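Local coordinates for beta-glucoside kinase (PDB 4HTL), which phosphorylates cellobiose with ATP to give cellobiose-6'-phosphate and may also regulate transcription of the cellobiose-PTS operon, at residues I241-G244 with G245-S249; G284-Y287 with H288-E292. All blocks are in the same frame, centred on the assembly; numbering follows the deposited sequence. Where two conformers were deposited one is given.

Contact 1: I241-G244 with G245-S249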
loop_
_atom_site.group_PDB
_atom_site.type_symbol
_atom_site.label_atom_id
_atom_site.label_comp_id
_atom_site.label_asym_id
_atom_site.label_seq_id
_atom_site.Cartn_x
_atom_site.Cartn_y
_atom_site.Cartn_z
ATOM N N ILE A 241 10.340 8.331 -0.312
ATOM C CA ILE A 241 9.148 8.815 -1.002
ATOM C C ILE A 241 9.517 10.109 -1.684
ATOM O O ILE A 241 9.899 11.093 -1.034
ATOM C CB ILE A 241 7.949 9.037 -0.054
ATOM C CG1 ILE A 241 7.609 7.711 0.695
ATOM C CG2 ILE A 241 6.709 9.576 -0.813
ATOM C CD1 ILE A 241 6.505 7.851 1.723
ATOM N N PHE A 242 9.393 10.093 -2.996
ATOM C CA PHE A 242 9.696 11.261 -3.816
ATOM C C PHE A 242 8.430 12.037 -4.088
ATOM O O PHE A 242 7.451 11.487 -4.634
ATOM C CB PHE A 242 10.381 10.860 -5.117
ATOM C CG PHE A 242 11.679 10.097 -4.908
ATOM C CD1 PHE A 242 12.731 10.678 -4.245
ATOM C CD2 PHE A 242 11.811 8.764 -5.296
ATOM C CE1 PHE A 242 13.894 9.991 -3.992
ATOM C CE2 PHE A 242 12.984 8.087 -5.076
ATOM C CZ PHE A 242 14.012 8.680 -4.417
ATOM N N ILE A 243 8.449 13.325 -3.745
ATOM C CA ILE A 243 7.243 14.123 -3.847
ATOM C C ILE A 243 7.411 15.177 -4.925
ATOM O O ILE A 243 8.441 15.851 -4.985
ATOM C CB ILE A 243 6.863 14.803 -2.514
ATOM C CG1 ILE A 243 6.850 13.789 -1.324
ATOM C CG2 ILE A 243 5.472 15.487 -2.701
ATOM C CD1 ILE A 243 6.569 14.371 0.079
ATOM N N GLY A 244 6.423 15.224 -5.835
ATOM C CA GLY A 244 6.443 16.119 -6.957
ATOM C C GLY A 244 5.084 16.753 -7.198
ATOM O O GLY A 244 4.179 16.651 -6.374
ATOM N N GLY A 245 4.964 17.444 -8.331
ATOM C CA GLY A 245 3.736 18.108 -8.719
ATOM C C GLY A 245 3.761 19.600 -8.405
ATOM O O GLY A 245 4.786 20.163 -8.010
ATOM N N GLY A 246 2.583 20.217 -8.516
ATOM C CA GLY A 246 2.394 21.633 -8.239
ATOM C C GLY A 246 2.944 22.103 -6.908
ATOM O O GLY A 246 3.411 23.216 -6.803
ATOM N N ILE A 247 2.901 21.244 -5.887
ATOM C CA ILE A 247 3.403 21.604 -4.565
ATOM C C ILE A 247 4.835 22.086 -4.557
ATOM O O ILE A 247 5.219 22.886 -3.693
ATOM C CB ILE A 247 3.180 20.421 -3.563
ATOM C CG1 ILE A 247 3.323 20.881 -2.139
ATOM C CG2 ILE A 247 4.040 19.182 -3.925
ATOM C CD1 ILE A 247 2.943 19.778 -1.166
ATOM N N THR A 248 5.635 21.607 -5.506
ATOM C CA THR A 248 7.026 22.089 -5.657
ATOM C C THR A 248 7.156 23.595 -5.978
ATOM O O THR A 248 8.262 24.151 -5.916
ATOM C CB THR A 248 7.827 21.312 -6.733
ATOM O OG1 THR A 248 7.449 21.728 -8.069
ATOM C CG2 THR A 248 7.657 19.848 -6.549
ATOM N N SER A 249 6.047 24.239 -6.321
ATOM C CA SER A 249 5.982 25.719 -6.449
ATOM C C SER A 249 6.257 26.384 -5.078
ATOM O O SER A 249 6.490 27.566 -5.020
ATOM C CB SER A 249 4.619 26.209 -6.985
ATOM O OG SER A 249 3.558 25.928 -6.064
#
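I247 folds back over the end of the strand that precedes it. I247 CG2 lies 3.5 Å from G244 O. I247 CG2 also meets I243 CG2 at 4.1 Å. The two isoleucine side chains approach at a slant and touch through these short branches. In I247, CG1 is anti to the backbone N, which leaves CG2 between N and the carbonyl carbon, on the side of the strand. This is the tightly packed part of the contact. Around it, I131 and F253 touch both isoleucines, and F221 and I225 of helix 212-236 cover I247 further.

T248 packs more loosely. T248 CG2 rests against G244 CA at 3.9 Å, and F253 also touches the T248 side chain. S249 lies on the exposed side and makes no contact with the strand. It closes its own turn instead. S249 OG donates to G246 O at 2.8 Å, with a C=O...OG angle of 158°. S249 N reaches G246 O at 2.9 Å from the other face of the carbonyl plane. G246 O is therefore gripped by two donors from one residue. One residue earlier, T248 N donates to G245 O at 3.0 Å.

Between strand and turn the chain runs through G244, G245 and G246. G245, at phi 99° and psi -169°, carries it on nearly extended. At these angles a side chain would press on G244 O. The chain turns sharply only at G246. Strand 240-244 lies between 126-131 and 270-273 in a mixed sheet, parallel to both. A strand leaving such a sheet through a glycine-rich turn toward a helix, here 253-261, is consistent with the nucleotide-binding fold of the actin-like ATPase clan, to which the ROK family belongs.

Contact 2: G284-Y287 with H288-E292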
loop_
_atom_site.group_PDB
_atom_site.type_symbol
_atom_site.label_atom_id
_atom_site.label_comp_id
_atom_site.label_asym_id
_atom_site.label_seq_id
_atom_site.Cartn_x
_atom_site.Cartn_y
_atom_site.Cartn_z
ATOM N N GLY A 284 9.863 8.278 -18.842
ATOM C CA GLY A 284 9.385 6.988 -18.328
ATOM C C GLY A 284 8.679 6.147 -19.358
ATOM O O GLY A 284 8.789 4.902 -19.360
ATOM N N ALA A 285 7.958 6.813 -20.262
ATOM C CA ALA A 285 7.288 6.108 -21.362
ATOM C C ALA A 285 8.367 5.397 -22.174
ATOM O O ALA A 285 8.217 4.235 -22.548
ATOM C CB ALA A 285 6.491 7.083 -22.228
ATOM N N VAL A 286 9.455 6.111 -22.452
ATOM C CA VAL A 286 10.585 5.537 -23.159
ATOM C C VAL A 286 11.210 4.355 -22.438
ATOM O O VAL A 286 11.467 3.312 -23.052
ATOM C CB VAL A 286 11.606 6.612 -23.604
ATOM C CG1 VAL A 286 12.918 5.982 -24.156
ATOM C CG2 VAL A 286 10.921 7.517 -24.633
ATOM N N TYR A 287 11.464 4.504 -21.152
ATOM C CA TYR A 287 11.949 3.389 -20.373
ATOM C C TYR A 287 11.075 2.155 -20.511
ATOM O O TYR A 287 11.592 1.047 -20.765
ATOM C CB TYR A 287 12.114 3.786 -18.922
ATOM C CG TYR A 287 12.737 2.750 -18.043
ATOM C CD1 TYR A 287 14.119 2.689 -17.879
ATOM C CD2 TYR A 287 11.954 1.900 -17.300
ATOM C CE1 TYR A 287 14.698 1.775 -17.034
ATOM C CE2 TYR A 287 12.532 0.985 -16.438
ATOM C CZ TYR A 287 13.911 0.932 -16.324
ATOM O OH TYR A 287 14.519 0.044 -15.467
ATOM N N HIS A 288 9.765 2.323 -20.354
ATOM C CA HIS A 288 8.845 1.197 -20.547
ATOM C C HIS A 288 8.968 0.593 -21.923
ATOM O O HIS A 288 9.059 -0.619 -22.057
ATOM C CB HIS A 288 7.406 1.641 -20.256
ATOM C CG HIS A 288 6.383 0.608 -20.561
ATOM N ND1 HIS A 288 6.353 -0.582 -19.943
ATOM C CD2 HIS A 288 5.353 0.589 -21.501
ATOM C CE1 HIS A 288 5.338 -1.320 -20.442
ATOM N NE2 HIS A 288 4.737 -0.609 -21.405
ATOM N N PHE A 289 9.000 1.431 -22.963
ATOM C CA PHE A 289 9.157 0.964 -24.345
ATOM C C PHE A 289 10.428 0.140 -24.494
ATOM O O PHE A 289 10.404 -0.940 -25.087
ATOM C CB PHE A 289 9.217 2.169 -25.309
ATOM C CG PHE A 289 9.500 1.787 -26.738
ATOM C CD1 PHE A 289 8.481 1.624 -27.643
ATOM C CD2 PHE A 289 10.804 1.609 -27.168
ATOM C CE1 PHE A 289 8.753 1.273 -28.950
ATOM C CE2 PHE A 289 11.086 1.254 -28.461
ATOM C CZ PHE A 289 10.053 1.080 -29.357
ATOM N N LEU A 290 11.533 0.645 -23.925
ATOM C CA LEU A 290 12.836 -0.048 -24.015
ATOM C C LEU A 290 12.826 -1.428 -23.311
ATOM O O LEU A 290 13.437 -2.386 -23.794
ATOM C CB LEU A 290 13.961 0.833 -23.466
ATOM C CG LEU A 290 14.337 2.065 -24.306
ATOM C CD1 LEU A 290 15.308 2.958 -23.551
ATOM C CD2 LEU A 290 14.910 1.712 -25.687
ATOM N N GLN A 291 12.105 -1.520 -22.196
ATOM C CA GLN A 291 11.912 -2.781 -21.465
ATOM C C GLN A 291 11.096 -3.765 -22.295
ATOM O O GLN A 291 11.392 -4.963 -22.352
ATOM C CB GLN A 291 11.183 -2.533 -20.138
ATOM C CG GLN A 291 12.074 -1.994 -19.021
ATOM C CD GLN A 291 11.429 -2.162 -17.675
ATOM O OE1 GLN A 291 10.245 -1.849 -17.496
ATOM N NE2 GLN A 291 12.182 -2.675 -16.723
ATOM N N GLU A 292 10.050 -3.243 -22.941
ATOM C CA GLU A 292 9.186 -4.053 -23.790
ATOM C C GLU A 292 9.914 -4.595 -25.027
ATOM O O GLU A 292 9.674 -5.757 -25.424
ATOM C CB GLU A 292 7.927 -3.281 -24.210
ATOM C CG GLU A 292 6.884 -3.136 -23.096
ATOM C CD GLU A 292 6.270 -4.463 -22.700
ATOM O OE1 GLU A 292 5.441 -5.006 -23.478
ATOM O OE2 GLU A 292 6.622 -4.968 -21.608
#
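V286 and L290 lie side by side one helical turn apart and point the same way. V286 CG1 meets L290 CD1 at 3.9 Å. L290 CG also sits 3.4 Å from V286 O. In L290, CG is anti to the carbonyl carbon and beside the backbone N (chi1 -70°), which brings it to V286 O and V286 CG1. On another face of the helix the Y287 ring and the Q291 amide slant past each other. Y287 CE2 is 3.6 Å from Q291 CD, and the two planes are 37° apart. Q291 was modelled in two conformers, so this second pairing is less certain.

The backbone sets these positions. H288 N donates to G284 O at 2.9 Å, and F289 N to A285 O at 2.9 Å. L290 N donates to V286 O at 2.8 Å, and Q291 N to Y287 O at 3.0 Å.

Further out, the apolar side of the helix is laid on the sheet of strands 6-11, 59-64 and 101-105. V286 touches I6 and A8, while A285 and F289 touch A61. The Y287 ring meets the ring of W116 in helix 106-117.

The backbone N-H groups of 288-291 are thus all satisfied inside the helix, and the V286-L290 contact is apolar packing. Through V286 it backs a strand that probably contributes to the ATP site.

How the contacts relate
Contact 1 and contact 2 do not touch. Their centres are 23 Å apart and their nearest atoms about 13 Å apart. Contact 1 follows strand 240-244 out of the sheet it forms with 126-131 and 270-273. Contact 2 lies later in the chain, on helix 280-293, which packs on the sheet of strands 6-11, 59-64 and 101-105. Residues 8-14, in the strand 6-11 region, probably bind ATP. Contact 2 packs directly behind that strand, with the V286 side chain about 4 Å from that of A8. The G245 end of contact 1 stands about 12 Å from the D10 side chain.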